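Local coordinates for malonyl CoA-acyl carrier protein transacylase (Synechocystis sp. PCC 6803 substr. Kazusa, PDB 4RR5) that transfers the malonyl group from malonyl-CoA to holo-acyl carrier protein, supplying malonyl-ACP for fatty acid biosynthesis, at residues 27-30 with 31-35; 73-77 with 78-82. All blocks are in the same frame, centred on the assembly; numbering follows the deposited sequence.

Interaction 1. Residues 27-30 with 31-35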
# COMPACT_ATOMS: atom_id res chain seq x y z
N ALA A 27 4.64 -18.06 -10.21
CA ALA A 27 5.66 -17.25 -9.55
C ALA A 27 6.98 -17.25 -10.30
O ALA A 27 7.60 -16.19 -10.45
CB ALA A 27 5.89 -17.72 -8.11
N LYS A 28 7.42 -18.43 -10.75
CA LYS A 28 8.71 -18.55 -11.45
C LYS A 28 8.72 -17.57 -12.62
O LYS A 28 9.62 -16.72 -12.73
CB LYS A 28 8.93 -19.98 -11.94
CG LYS A 28 10.32 -20.27 -12.56
CD LYS A 28 10.41 -21.73 -13.06
CE LYS A 28 11.79 -22.10 -13.58
NZ LYS A 28 11.83 -23.52 -14.11
N GLU A 29 7.69 -17.68 -13.45
CA GLU A 29 7.50 -16.84 -14.62
C GLU A 29 7.53 -15.34 -14.28
O GLU A 29 8.38 -14.60 -14.78
CB GLU A 29 6.18 -17.25 -15.29
CG GLU A 29 5.63 -16.28 -16.33
CD GLU A 29 4.23 -16.68 -16.80
OE1 GLU A 29 3.79 -17.82 -16.53
OE2 GLU A 29 3.56 -15.84 -17.45
N LYS A 30 6.63 -14.89 -13.42
CA LYS A 30 6.57 -13.47 -13.10
C LYS A 30 7.86 -12.93 -12.46
O LYS A 30 8.23 -11.78 -12.70
CB LYS A 30 5.39 -13.18 -12.18
CG LYS A 30 4.09 -13.31 -12.90
CD LYS A 30 3.07 -12.35 -12.35
CE LYS A 30 1.95 -12.20 -13.36
NZ LYS A 30 1.50 -13.55 -13.80
N TYR A 31 8.53 -13.75 -11.67
CA TYR A 31 9.82 -13.36 -11.13
C TYR A 31 10.81 -13.09 -12.25
O TYR A 31 11.61 -12.16 -12.14
CB TYR A 31 10.39 -14.44 -10.20
CG TYR A 31 9.83 -14.41 -8.79
CD1 TYR A 31 9.51 -13.19 -8.18
CD2 TYR A 31 9.60 -15.58 -8.07
CE1 TYR A 31 8.99 -13.16 -6.90
CE2 TYR A 31 9.08 -15.56 -6.78
CZ TYR A 31 8.77 -14.34 -6.20
OH TYR A 31 8.24 -14.29 -4.92
N GLN A 32 10.76 -13.90 -13.30
CA GLN A 32 11.69 -13.74 -14.43
C GLN A 32 11.34 -12.49 -15.22
O GLN A 32 12.23 -11.74 -15.61
CB GLN A 32 11.68 -14.97 -15.34
CG GLN A 32 12.52 -16.13 -14.80
CD GLN A 32 12.21 -17.47 -15.47
OE1 GLN A 32 11.45 -17.55 -16.44
NE2 GLN A 32 12.81 -18.53 -14.95
N GLN A 33 10.05 -12.27 -15.44
CA GLN A 33 9.56 -11.01 -15.99
C GLN A 33 10.02 -9.82 -15.17
O GLN A 33 10.48 -8.82 -15.73
CB GLN A 33 8.04 -10.99 -16.07
CG GLN A 33 7.44 -11.99 -17.00
CD GLN A 33 5.94 -11.83 -17.07
OE1 GLN A 33 5.19 -12.80 -16.92
NE2 GLN A 33 5.48 -10.59 -17.27
N ALA A 34 9.86 -9.89 -13.85
CA ALA A 34 10.30 -8.79 -13.00
C ALA A 34 11.80 -8.59 -13.14
O ALA A 34 12.27 -7.45 -13.12
CB ALA A 34 9.92 -9.03 -11.55
N GLU A 35 12.55 -9.67 -13.30
CA GLU A 35 14.00 -9.54 -13.35
C GLU A 35 14.45 -8.81 -14.63
O GLU A 35 15.32 -7.95 -14.57
CB GLU A 35 14.69 -10.91 -13.21
CG GLU A 35 16.19 -10.82 -12.99
CD GLU A 35 16.86 -12.17 -12.69
OE1 GLU A 35 16.22 -13.22 -12.85
OE2 GLU A 35 18.04 -12.17 -12.30
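Tyr31 packs back against Ala27, one helical turn earlier. Its CB starts close to two carbonyls of the preceding turn, 3.3 Å from Ala27 O and a little farther from Lys28 O. With CG anti to the carbonyl carbon (chi1 -81°), the ring leans toward the start of the helix: CG and then CD2 pass the Ala27 carbonyl, Tyr31 CD2 lying 3.2 Å from Ala27 O. Farther along the same ring side, Tyr31 CE2 meets Ala27 CB at 4.1 Å. The tip leaves the helix altogether, OH being hydrogen-bonded to Gly18 O, while Ile66 and Ile69 of helix 56-76 also pack on the ring.

All this happens inside the amphipathic helix 25-38, whose i to i+4 ladder runs through both segments; its straightest rung here is Gln33 N to Glu29 O, 2.9 Å at 170°. Glu29 and Gln33 run alongside each other, carboxylate and amide nearly coplanar at 25°. Glu29 OE2 and Gln33 OE1, both acceptors as modelled, are 3.5 Å apart and form no hydrogen bond with each other. Lys28 likewise lies beside Gln32, Lys28 CG being 3.9 Å from Gln32 NE2. Lys30 reaches elsewhere, to a salt bridge with Asp72.

Interaction 2. Residues 73-77 with 78-82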
# COMPACT_ATOMS: atom_id res chain seq x y z
N LEU A 73 -2.03 -16.57 -8.05
CA LEU A 73 -2.10 -17.88 -7.41
C LEU A 73 -3.51 -18.14 -6.86
O LEU A 73 -4.04 -19.23 -7.02
CB LEU A 73 -1.06 -17.99 -6.30
CG LEU A 73 0.36 -18.14 -6.85
CD1 LEU A 73 1.37 -18.10 -5.72
CD2 LEU A 73 0.48 -19.42 -7.66
N LEU A 74 -4.09 -17.12 -6.23
CA LEU A 74 -5.47 -17.16 -5.77
C LEU A 74 -6.45 -17.43 -6.92
O LEU A 74 -7.32 -18.29 -6.81
CB LEU A 74 -5.83 -15.85 -5.07
CG LEU A 74 -5.28 -15.80 -3.65
CD1 LEU A 74 -5.24 -14.36 -3.11
CD2 LEU A 74 -6.11 -16.73 -2.75
N ARG A 75 -6.27 -16.70 -8.01
CA ARG A 75 -7.09 -16.92 -9.20
C ARG A 75 -6.99 -18.35 -9.70
O ARG A 75 -8.01 -19.00 -9.93
CB ARG A 75 -6.69 -15.95 -10.31
CG ARG A 75 -7.16 -14.52 -10.02
CD ARG A 75 -7.19 -13.65 -11.26
NE ARG A 75 -7.70 -12.32 -10.94
CZ ARG A 75 -8.99 -12.03 -10.74
NH1 ARG A 75 -9.91 -12.98 -10.83
NH2 ARG A 75 -9.34 -10.80 -10.45
N ASP A 76 -5.77 -18.86 -9.82
CA ASP A 76 -5.55 -20.23 -10.27
C ASP A 76 -6.28 -21.26 -9.39
O ASP A 76 -6.78 -22.26 -9.90
CB ASP A 76 -4.06 -20.53 -10.29
CG ASP A 76 -3.72 -21.68 -11.22
OD1 ASP A 76 -3.90 -21.53 -12.44
OD2 ASP A 76 -3.28 -22.74 -10.71
N LYS A 77 -6.35 -21.01 -8.09
CA LYS A 77 -7.10 -21.89 -7.19
C LYS A 77 -8.62 -21.70 -7.33
O LYS A 77 -9.40 -22.39 -6.68
CB LYS A 77 -6.70 -21.65 -5.74
CG LYS A 77 -5.24 -21.94 -5.44
CD LYS A 77 -5.01 -22.16 -3.94
CE LYS A 77 -5.73 -23.41 -3.42
NZ LYS A 77 -4.76 -24.45 -2.94
N GLY A 78 -9.05 -20.76 -8.17
CA GLY A 78 -10.47 -20.52 -8.36
C GLY A 78 -11.06 -19.32 -7.63
O GLY A 78 -12.13 -18.84 -8.00
N PHE A 79 -10.39 -18.83 -6.59
CA PHE A 79 -10.91 -17.70 -5.83
C PHE A 79 -10.84 -16.39 -6.61
O PHE A 79 -9.90 -16.15 -7.37
CB PHE A 79 -10.15 -17.55 -4.52
CG PHE A 79 -10.25 -18.75 -3.63
CD1 PHE A 79 -11.34 -18.92 -2.79
CD2 PHE A 79 -9.24 -19.71 -3.61
CE1 PHE A 79 -11.42 -20.03 -1.95
CE2 PHE A 79 -9.32 -20.81 -2.79
CZ PHE A 79 -10.40 -20.97 -1.95
N GLN A 80 -11.85 -15.55 -6.43
CA GLN A 80 -11.92 -14.26 -7.11
C GLN A 80 -12.40 -13.19 -6.16
O GLN A 80 -13.18 -13.48 -5.25
CB GLN A 80 -12.83 -14.35 -8.32
CG GLN A 80 -12.18 -15.03 -9.50
CD GLN A 80 -13.14 -15.25 -10.64
OE1 GLN A 80 -14.36 -15.29 -10.45
NE2 GLN A 80 -12.60 -15.39 -11.85
N PRO A 81 -11.93 -11.95 -6.34
CA PRO A 81 -12.29 -10.84 -5.44
C PRO A 81 -13.60 -10.18 -5.85
O PRO A 81 -13.92 -10.10 -7.03
CB PRO A 81 -11.12 -9.88 -5.61
CG PRO A 81 -10.75 -10.04 -7.05
CD PRO A 81 -11.01 -11.50 -7.41
N ASP A 82 -14.36 -9.70 -4.87
CA ASP A 82 -15.52 -8.88 -5.17
C ASP A 82 -15.10 -7.42 -5.14
O ASP A 82 -15.51 -6.63 -5.99
CB ASP A 82 -16.65 -9.14 -4.18
CG ASP A 82 -17.18 -10.57 -4.26
OD1 ASP A 82 -17.89 -10.89 -5.24
OD2 ASP A 82 -16.89 -11.36 -3.33
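Helix 56-76 ends where the carbonyls of Leu74 and Arg75 meet the amides of Phe79 and Gly78. Gly78, the first residue to leave helical angles, adopts a left-handed backbone conformation (phi 101°), forming a Schellman motif with two bonds back into the last turn: Gly78 N to Arg75 O, 2.7 Å, with the donor well above the carbonyl plane, and a weak one from Phe79 N to Leu74 O at 3.1 Å. Just beyond, the Phe79 carbonyl comes back over the helix end, Phe79 O lying 3.4 Å from Arg75 CA in a CA-H...O contact.

After the turn the chain is extended and leads into strand 83-86, the edge strand of the parallel sheet, so this is a helix-to-strand connection of the alpha/beta core.

Phe79 turns its ring back beside the helix end. Leu74 O lies in the ring plane at the edge, and Lys77 CB approaches that edge at 3.8 Å from Phe79 CD2. Leu74 CD2 touches the same ring more loosely, and Trp260 meets Phe79 edge-to-face.

Arg75 works on the other part of the loop. Its chain is extended from CG to NE, and the Arg75 side chain crosses those of Gln80 and Pro81 at about a right angle. Arg75 NH1 lies 3.3 Å from Gln80 CG, and Gln80 CD sits in the guanidinium plane at its edge; the Gln80 amide plane is turned 70° from it. Arg75 NH2 comes to 3.5 Å from Pro81 CD and also donates to Ala97 O, a bond that helps fix where the group lies. Pro81 and Leu74 both pack on Trp5 of strand 3-7.

Overall arrangement
Both interactions are local and meet through helix 56-76: interaction 2 is its C-terminal end, while interaction 1 lies on helix 25-38, which packs against it through Ala27, Tyr31 and Ala34. Their centres are 19 Å apart. Each is partly buried, away from the probable active-site residues Ser88 and His188. In 27-35 regular helix bonds do the backbone work; an apolar side meets neighbouring helices, Lys28, Glu29 and Gln32 are exposed, and the Lys30-Asp72 salt bridge is a polar tie to helix 56-76. In 73-82 the chain leaves the helix through capping bonds, with the Phe79 ring and Arg75 guanidinium packed beside the loop leading to the parallel sheet, whose strands 3-7 and 258-262 are touched by Leu74.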